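Local structure of lantibiotic dehydratase (Microbispora corallina, 5EHK) at residues A[497-511]-A[779-792]. The protein is a tRNA-dependent lantibiotic dehydratase of NAI-107 biosynthesis, probably using glutamyl-tRNA to dehydrate serine and threonine residues of the precursor peptide. Residues are numbered along the deposited sequence; the frame is centred on the assembly and turned at random.
Sequences LPNSLELGVHVVAPS and FPGHLAEIVVPLER
R792 leaves its strand with CG opposite the backbone N (chi1 -172°) and bends at chi3 (51°), which brings CG and CD across CB of L497 (CB to CD 3.7 Å) and carries the guanidinium to N499. There NH1 donates to N499 OD1 over 3.2 Å, close to the guanidinium plane, and weakly to L497 O; the amide and guanidinium planes stand 74° apart. NE and NH2 turn to the carbonyls of D794 and R795. From there strands 500-508 and 785-792 pair antiparallel, with L501/L790, L503/V788 and V505/I786 as hydrogen-bonded pairs. L501, L503, V505, I786, V788 and L790 share one face, where L503 and V788 meet helix 380-395; V507 CG2 extends this packing to I786 CD1 at 3.5 Å. E502, on the other face, crosses P789 with its CG, while its carboxylate bonds to G534 N, S530 and T536. Past the last bridge, the ring of H506 replaces the backbone: ND1 gives a nearly straight bond to A784 O (2.8 Å) in the ring plane, though ND1 sits above the carbonyl plane of A784; H782 O lies over one ring face. Water 1 then joins A509 N to F779 O. The bond to A784 O implies a proton on ND1. The R792 guanidinium at one end, and the H506 ring and a water at the other, continue the polar pairing past the regular bridges.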
ATOM      1  N   LEU A 497       5.360  18.468 -23.586  1.00 12.92           N
ATOM      2  CA  LEU A 497       5.033  19.798 -23.123  1.00 14.50           C
ATOM      3  C   LEU A 497       3.527  19.972 -23.116  1.00 13.40           C
ATOM      4  O   LEU A 497       2.848  19.593 -24.058  1.00 12.64           O
ATOM      5  CB  LEU A 497       5.697  20.864 -23.995  1.00 20.67           C
ATOM      6  CG  LEU A 497       7.198  21.100 -23.800  1.00 18.44           C
ATOM      7  CD1 LEU A 497       7.702  21.894 -24.974  1.00 15.96           C
ATOM      8  CD2 LEU A 497       7.471  21.821 -22.494  1.00 14.27           C
ATOM      9  N   PRO A 498       3.001  20.556 -22.047  1.00 14.49           N
ATOM     10  CA  PRO A 498       1.556  20.749 -21.945  1.00 14.76           C
ATOM     11  C   PRO A 498       1.096  21.849 -22.883  1.00 13.85           C
ATOM     12  O   PRO A 498       1.927  22.671 -23.289  1.00 15.97           O
ATOM     13  CB  PRO A 498       1.384  21.225 -20.509  1.00 15.22           C
ATOM     14  CG  PRO A 498       2.659  21.962 -20.231  1.00 12.23           C
ATOM     15  CD  PRO A 498       3.724  21.175 -20.924  1.00 12.30           C
ATOM     16  N   ASN A 499      -0.195  21.874 -23.203  1.00 13.86           N
ATOM     17  CA  ASN A 499      -0.782  22.953 -24.003  1.00 13.93           C
ATOM     18  C   ASN A 499      -0.673  24.319 -23.330  1.00 12.47           C
ATOM     19  O   ASN A 499      -0.240  25.273 -23.956  1.00 17.08           O
ATOM     20  CB  ASN A 499      -2.249  22.685 -24.323  1.00 10.53           C
ATOM     21  CG  ASN A 499      -2.472  21.337 -24.977  1.00 13.50           C
ATOM     22  OD1 ASN A 499      -1.696  20.896 -25.831  1.00 10.07           O
ATOM     23  ND2 ASN A 499      -3.569  20.687 -24.603  1.00 13.11           N
ATOM     24  N   SER A 500      -1.038  24.419 -22.059  1.00 11.31           N
ATOM     25  CA  SER A 500      -0.992  25.715 -21.394  1.00 11.01           C
ATOM     26  C   SER A 500      -0.893  25.649 -19.855  1.00 12.40           C
ATOM     27  O   SER A 500      -0.920  24.580 -19.272  1.00 14.52           O
ATOM     28  CB  SER A 500      -2.182  26.579 -21.844  1.00 11.73           C
ATOM     29  OG  SER A 500      -3.423  26.196 -21.257  1.00 11.93           O
ATOM     30  N   LEU A 501      -0.729  26.797 -19.212  1.00 13.96           N
ATOM     31  CA  LEU A 501      -0.644  26.861 -17.755  1.00 17.67           C
ATOM     32  C   LEU A 501      -0.806  28.307 -17.263  1.00 16.99           C
ATOM     33  O   LEU A 501      -0.868  29.223 -18.076  1.00 17.84           O
ATOM     34  CB  LEU A 501       0.661  26.243 -17.235  1.00 14.72           C
ATOM     35  CG  LEU A 501       1.970  26.935 -17.594  1.00 15.13           C
ATOM     36  CD1 LEU A 501       2.919  26.794 -16.426  1.00 12.21           C
ATOM     37  CD2 LEU A 501       2.584  26.362 -18.886  1.00 13.21           C
ATOM     38  N   GLU A 502      -0.920  28.488 -15.947  1.00 12.58           N
ATOM     39  CA  GLU A 502      -1.046  29.806 -15.340  1.00 14.56           C
ATOM     40  C   GLU A 502      -0.242  29.844 -14.061  1.00 17.83           C
ATOM     41  O   GLU A 502      -0.443  29.011 -13.191  1.00 24.14           O
ATOM     42  CB  GLU A 502      -2.522  30.140 -15.048  1.00 16.12           C
ATOM     43  CG  GLU A 502      -3.341  30.380 -16.328  1.00 17.25           C
ATOM     44  CD  GLU A 502      -4.822  30.661 -16.094  1.00 18.84           C
ATOM     45  OE1 GLU A 502      -5.389  30.219 -15.058  1.00 17.77           O
ATOM     46  OE2 GLU A 502      -5.421  31.322 -16.972  1.00 16.01           O
ATOM     47  N   LEU A 503       0.689  30.787 -13.959  1.00 16.40           N
ATOM     48  CA  LEU A 503       1.437  31.004 -12.732  1.00 16.01           C
ATOM     49  C   LEU A 503       0.929  32.317 -12.176  1.00 18.33           C
ATOM     50  O   LEU A 503       0.671  33.258 -12.921  1.00 21.40           O
ATOM     51  CB  LEU A 503       2.947  31.073 -13.012  1.00 15.49           C
ATOM     52  CG  LEU A 503       3.539  29.827 -13.680  1.00 20.67           C
ATOM     53  CD1 LEU A 503       4.982  30.023 -14.127  1.00 13.16           C
ATOM     54  CD2 LEU A 503       3.416  28.611 -12.745  1.00 15.71           C
ATOM     55  N   GLY A 504       0.740  32.384 -10.872  1.00 19.94           N
ATOM     56  CA  GLY A 504       0.398  33.645 -10.253  1.00 23.77           C
ATOM     57  C   GLY A 504       1.663  34.073  -9.571  1.00 22.82           C
ATOM     58  O   GLY A 504       2.282  33.246  -8.922  1.00 23.28           O
ATOM     59  N   VAL A 505       2.078  35.324  -9.734  1.00 25.45           N
ATOM     60  CA  VAL A 505       3.330  35.771  -9.119  1.00 28.13           C
ATOM     61  C   VAL A 505       3.271  37.165  -8.525  1.00 29.47           C
ATOM     62  O   VAL A 505       2.387  37.957  -8.847  1.00 31.84           O
ATOM     63  CB  VAL A 505       4.541  35.701 -10.082  1.00 27.65           C
ATOM     64  CG1 VAL A 505       4.877  34.252 -10.475  1.00 23.91           C
ATOM     65  CG2 VAL A 505       4.315  36.585 -11.289  1.00 25.10           C
ATOM     66  N   HIS A 506       4.216  37.429  -7.628  1.00 28.08           N
ATOM     67  CA  HIS A 506       4.523  38.771  -7.180  1.00 31.04           C
ATOM     68  C   HIS A 506       5.737  39.217  -7.987  1.00 30.79           C
ATOM     69  O   HIS A 506       6.710  38.459  -8.143  1.00 27.65           O
ATOM     70  CB  HIS A 506       4.942  38.761  -5.711  1.00 33.77           C
ATOM     71  CG  HIS A 506       3.851  38.383  -4.756  1.00 39.07           C
ATOM     72  ND1 HIS A 506       2.609  38.978  -4.763  1.00 37.42           N
ATOM     73  CD2 HIS A 506       3.839  37.492  -3.733  1.00 37.82           C
ATOM     74  CE1 HIS A 506       1.872  38.459  -3.795  1.00 40.72           C
ATOM     75  NE2 HIS A 506       2.593  37.555  -3.155  1.00 41.46           N
ATOM     76  N   VAL A 507       5.682  40.442  -8.506  1.00 35.01           N
ATOM     77  CA  VAL A 507       6.866  41.078  -9.076  1.00 30.29           C
ATOM     78  C   VAL A 507       7.256  42.223  -8.172  1.00 30.46           C
ATOM     79  O   VAL A 507       6.425  43.080  -7.874  1.00 34.18           O
ATOM     80  CB  VAL A 507       6.626  41.610 -10.484  1.00 30.51           C
ATOM     81  CG1 VAL A 507       7.900  42.240 -11.003  1.00 38.00           C
ATOM     82  CG2 VAL A 507       6.185  40.493 -11.405  1.00 28.28           C
ATOM     83  N   VAL A 508       8.499  42.225  -7.703  1.00 28.82           N
ATOM     84  CA  VAL A 508       8.962  43.283  -6.796  1.00 34.10           C
ATOM     85  C   VAL A 508      10.295  43.931  -7.202  1.00 33.67           C
ATOM     86  O   VAL A 508      11.158  43.301  -7.819  1.00 27.14           O
ATOM     87  CB  VAL A 508       9.047  42.812  -5.344  1.00 26.35           C
ATOM     88  CG1 VAL A 508       7.668  42.686  -4.755  1.00 23.62           C
ATOM     89  CG2 VAL A 508       9.829  41.514  -5.268  1.00 25.89           C
ATOM     90  N   ALA A 509      10.434  45.205  -6.849  1.00 35.49           N
ATOM     91  CA  ALA A 509      11.592  46.014  -7.236  1.00 38.42           C
ATOM     92  C   ALA A 509      11.632  47.221  -6.320  1.00 31.57           C
ATOM     93  O   ALA A 509      10.636  47.534  -5.686  1.00 30.80           O
ATOM     94  CB  ALA A 509      11.472  46.452  -8.701  1.00 40.93           C
ATOM     95  N   PRO A 510      12.784  47.898  -6.231  1.00 42.78           N
ATOM     96  CA  PRO A 510      12.879  49.146  -5.447  1.00 40.87           C
ATOM     97  C   PRO A 510      12.069  50.321  -6.042  1.00 38.42           C
ATOM     98  O   PRO A 510      11.512  51.160  -5.309  1.00 34.46           O
ATOM     99  CB  PRO A 510      14.374  49.454  -5.462  1.00 33.76           C
ATOM    100  CG  PRO A 510      15.042  48.156  -5.823  1.00 36.70           C
ATOM    101  CD  PRO A 510      14.098  47.446  -6.720  1.00 41.67           C
ATOM    102  N   SER A 511      12.010  50.373  -7.368  1.00 32.33           N
ATOM    103  CA  SER A 511      11.313  51.443  -8.063  1.00 35.72           C
ATOM    104  C   SER A 511      10.929  50.956  -9.456  1.00 43.50           C
ATOM    105  O   SER A 511      11.600  50.064  -9.990  1.00 44.24           O
ATOM    106  CB  SER A 511      12.234  52.649  -8.174  1.00 40.08           C
ATOM    107  OG  SER A 511      13.405  52.301  -8.902  1.00 32.74           O
ATOM    108  N   PHE A 779       7.582  50.129  -4.929  1.00 56.72           N
ATOM    109  CA  PHE A 779       6.163  50.442  -5.089  1.00 61.88           C
ATOM    110  C   PHE A 779       5.391  49.096  -5.208  1.00 46.25           C
ATOM    111  O   PHE A 779       5.936  48.126  -5.733  1.00 47.85           O
ATOM    112  CB  PHE A 779       5.974  51.442  -6.248  1.00 61.52           C
ATOM    113  CG  PHE A 779       6.741  52.759  -6.046  1.00 68.34           C
ATOM    114  CD1 PHE A 779       6.375  53.657  -5.045  1.00 65.48           C
ATOM    115  CD2 PHE A 779       7.854  53.077  -6.840  1.00 70.55           C
ATOM    116  CE1 PHE A 779       7.100  54.849  -4.854  1.00 70.14           C
ATOM    117  CE2 PHE A 779       8.572  54.259  -6.653  1.00 67.51           C
ATOM    118  CZ  PHE A 779       8.192  55.146  -5.660  1.00 63.36           C
ATOM    119  N   PRO A 780       4.127  49.043  -4.730  1.00 43.55           N
ATOM    120  CA  PRO A 780       3.553  47.915  -3.975  1.00 44.21           C
ATOM    121  C   PRO A 780       3.457  46.529  -4.651  1.00 40.87           C
ATOM    122  O   PRO A 780       2.400  45.909  -4.628  1.00 37.79           O
ATOM    123  CB  PRO A 780       2.153  48.433  -3.629  1.00 33.02           C
ATOM    124  CG  PRO A 780       1.780  49.236  -4.803  1.00 31.07           C
ATOM    125  CD  PRO A 780       3.061  49.939  -5.218  1.00 43.84           C
ATOM    126  N   GLY A 781       4.555  46.049  -5.222  1.00 40.60           N
ATOM    127  CA  GLY A 781       4.553  44.783  -5.926  1.00 35.15           C
ATOM    128  C   GLY A 781       4.332  43.563  -5.049  1.00 34.11           C
ATOM    129  O   GLY A 781       4.005  42.484  -5.544  1.00 40.55           O
ATOM    130  N   HIS A 782       4.552  43.709  -3.751  1.00 32.22           N
ATOM    131  CA  HIS A 782       4.439  42.576  -2.834  1.00 34.77           C
ATOM    132  C   HIS A 782       2.999  42.366  -2.359  1.00 30.92           C
ATOM    133  O   HIS A 782       2.665  41.329  -1.792  1.00 34.52           O
ATOM    134  CB  HIS A 782       5.367  42.801  -1.635  1.00 36.53           C
ATOM    135  CG  HIS A 782       4.919  43.909  -0.734  1.00 33.40           C
ATOM    136  ND1 HIS A 782       5.031  45.238  -1.078  1.00 29.95           N
ATOM    137  CD2 HIS A 782       4.372  43.885   0.507  1.00 32.95           C
ATOM    138  CE1 HIS A 782       4.555  45.983  -0.097  1.00 37.84           C
ATOM    139  NE2 HIS A 782       4.152  45.189   0.878  1.00 30.18           N
ATOM    140  N   LEU A 783       2.145  43.340  -2.638  1.00 29.96           N
ATOM    141  CA  LEU A 783       0.758  43.284  -2.220  1.00 31.93           C
ATOM    142  C   LEU A 783      -0.122  43.005  -3.412  1.00 36.46           C
ATOM    143  O   LEU A 783      -1.346  43.122  -3.327  1.00 38.26           O
ATOM    144  CB  LEU A 783       0.318  44.632  -1.671  1.00 31.96           C
ATOM    145  CG  LEU A 783       0.970  45.159  -0.408  1.00 31.92           C
ATOM    146  CD1 LEU A 783       0.141  46.327   0.100  1.00 26.74           C
ATOM    147  CD2 LEU A 783       1.085  44.057   0.615  1.00 30.23           C
ATOM    148  N   ALA A 784       0.493  42.636  -4.524  1.00 30.61           N
ATOM    149  CA  ALA A 784      -0.250  42.451  -5.746  1.00 28.43           C
ATOM    150  C   ALA A 784       0.180  41.152  -6.370  1.00 37.08           C
ATOM    151  O   ALA A 784       1.371  40.827  -6.389  1.00 41.85           O
ATOM    152  CB  ALA A 784       0.035  43.577  -6.681  1.00 33.91           C
ATOM    153  N   GLU A 785      -0.795  40.395  -6.857  1.00 33.62           N
ATOM    154  CA  GLU A 785      -0.523  39.142  -7.543  1.00 34.12           C
ATOM    155  C   GLU A 785      -0.717  39.357  -9.035  1.00 31.64           C
ATOM    156  O   GLU A 785      -1.678  40.001  -9.462  1.00 33.96           O
ATOM    157  CB  GLU A 785      -1.448  38.029  -7.035  1.00 30.53           C
ATOM    158  CG  GLU A 785      -0.725  36.902  -6.309  1.00 37.69           C
ATOM    159  CD  GLU A 785      -1.646  36.130  -5.359  1.00 48.69           C
ATOM    160  OE1 GLU A 785      -2.825  35.914  -5.724  1.00 45.30           O
ATOM    161  OE2 GLU A 785      -1.204  35.780  -4.231  1.00 52.04           O
ATOM    162  N   ILE A 786       0.204  38.833  -9.822  1.00 24.30           N
ATOM    163  CA  ILE A 786       0.067  38.872 -11.264  1.00 28.64           C
ATOM    164  C   ILE A 786      -0.210  37.461 -11.769  1.00 25.31           C
ATOM    165  O   ILE A 786       0.538  36.539 -11.459  1.00 27.77           O
ATOM    166  CB  ILE A 786       1.342  39.455 -11.901  1.00 27.84           C
ATOM    167  CG1 ILE A 786       1.472  40.921 -11.489  1.00 37.19           C
ATOM    168  CG2 ILE A 786       1.293  39.334 -13.391  1.00 23.33           C
ATOM    169  CD1 ILE A 786       2.827  41.508 -11.734  1.00 39.47           C
ATOM    170  N   VAL A 787      -1.306  37.272 -12.496  1.00 21.07           N
ATOM    171  CA  VAL A 787      -1.586  35.964 -13.080  1.00 20.18           C
ATOM    172  C   VAL A 787      -1.238  35.946 -14.556  1.00 22.41           C
ATOM    173  O   VAL A 787      -1.934  36.533 -15.384  1.00 26.11           O
ATOM    174  CB  VAL A 787      -3.060  35.578 -12.958  1.00 21.72           C
ATOM    175  CG1 VAL A 787      -3.241  34.140 -13.384  1.00 20.21           C
ATOM    176  CG2 VAL A 787      -3.536  35.755 -11.544  1.00 22.02           C
ATOM    177  N   VAL A 788      -0.183  35.233 -14.900  1.00 20.24           N
ATOM    178  CA  VAL A 788       0.278  35.224 -16.270  1.00 19.53           C
ATOM    179  C   VAL A 788       0.155  33.858 -16.911  1.00 17.22           C
ATOM    180  O   VAL A 788       0.802  32.930 -16.493  1.00 18.02           O
ATOM    181  CB  VAL A 788       1.726  35.793 -16.358  1.00 21.54           C
ATOM    182  CG1 VAL A 788       2.443  35.675 -15.033  1.00 24.04           C
ATOM    183  CG2 VAL A 788       2.521  35.184 -17.527  1.00 21.19           C
ATOM    184  N   PRO A 789      -0.724  33.734 -17.916  1.00 19.90           N
ATOM    185  CA  PRO A 789      -0.876  32.499 -18.701  1.00 17.30           C
ATOM    186  C   PRO A 789       0.321  32.286 -19.615  1.00 18.51           C
ATOM    187  O   PRO A 789       0.972  33.247 -19.977  1.00 22.87           O
ATOM    188  CB  PRO A 789      -2.130  32.765 -19.541  1.00 16.58           C
ATOM    189  CG  PRO A 789      -2.862  33.859 -18.783  1.00 23.09           C
ATOM    190  CD  PRO A 789      -1.790  34.711 -18.190  1.00 18.87           C
ATOM    191  N   LEU A 790       0.602  31.042 -19.975  1.00 17.70           N
ATOM    192  CA  LEU A 790       1.689  30.694 -20.882  1.00 16.53           C
ATOM    193  C   LEU A 790       1.231  29.506 -21.726  1.00 17.33           C
ATOM    194  O   LEU A 790       0.458  28.674 -21.240  1.00 18.15           O
ATOM    195  CB  LEU A 790       2.965  30.334 -20.106  1.00 15.89           C
ATOM    196  CG  LEU A 790       3.603  31.416 -19.213  1.00 19.81           C
ATOM    197  CD1 LEU A 790       3.097  31.285 -17.807  1.00 24.59           C
ATOM    198  CD2 LEU A 790       5.140  31.406 -19.218  1.00 15.26           C
ATOM    199  N   GLU A 791       1.660  29.444 -22.988  1.00 12.94           N
ATOM    200  CA  GLU A 791       1.302  28.332 -23.870  1.00 13.01           C
ATOM    201  C   GLU A 791       2.562  27.676 -24.379  1.00 19.51           C
ATOM    202  O   GLU A 791       3.621  28.304 -24.394  1.00 21.15           O
ATOM    203  CB  GLU A 791       0.485  28.801 -25.074  1.00 11.78           C
ATOM    204  CG  GLU A 791      -0.758  29.600 -24.738  1.00 16.33           C
ATOM    205  CD  GLU A 791      -1.532  30.044 -25.983  1.00 20.06           C
ATOM    206  OE1 GLU A 791      -1.032  29.829 -27.116  1.00 18.86           O
ATOM    207  OE2 GLU A 791      -2.665  30.561 -25.823  1.00 19.77           O
ATOM    208  N   ARG A 792       2.460  26.422 -24.812  1.00 16.68           N
ATOM    209  CA  ARG A 792       3.585  25.799 -25.485  1.00 15.42           C
ATOM    210  C   ARG A 792       3.975  26.677 -26.679  1.00 20.72           C
ATOM    211  O   ARG A 792       3.121  27.019 -27.502  1.00 23.70           O
ATOM    212  CB  ARG A 792       3.204  24.404 -25.946  1.00 15.72           C
ATOM    213  CG  ARG A 792       4.372  23.595 -26.497  1.00 19.81           C
ATOM    214  CD  ARG A 792       3.951  22.173 -26.929  1.00 18.92           C
ATOM    215  NE  ARG A 792       2.786  22.174 -27.814  1.00 19.24           N
ATOM    216  CZ  ARG A 792       1.593  21.699 -27.478  1.00 17.11           C
ATOM    217  NH1 ARG A 792       1.411  21.160 -26.283  1.00 15.67           N
ATOM    218  NH2 ARG A 792       0.587  21.749 -28.343  1.00 17.99           N
TER
HETATM  219  O   HOH W   1       8.042  46.236  -5.209  1.00 24.01           O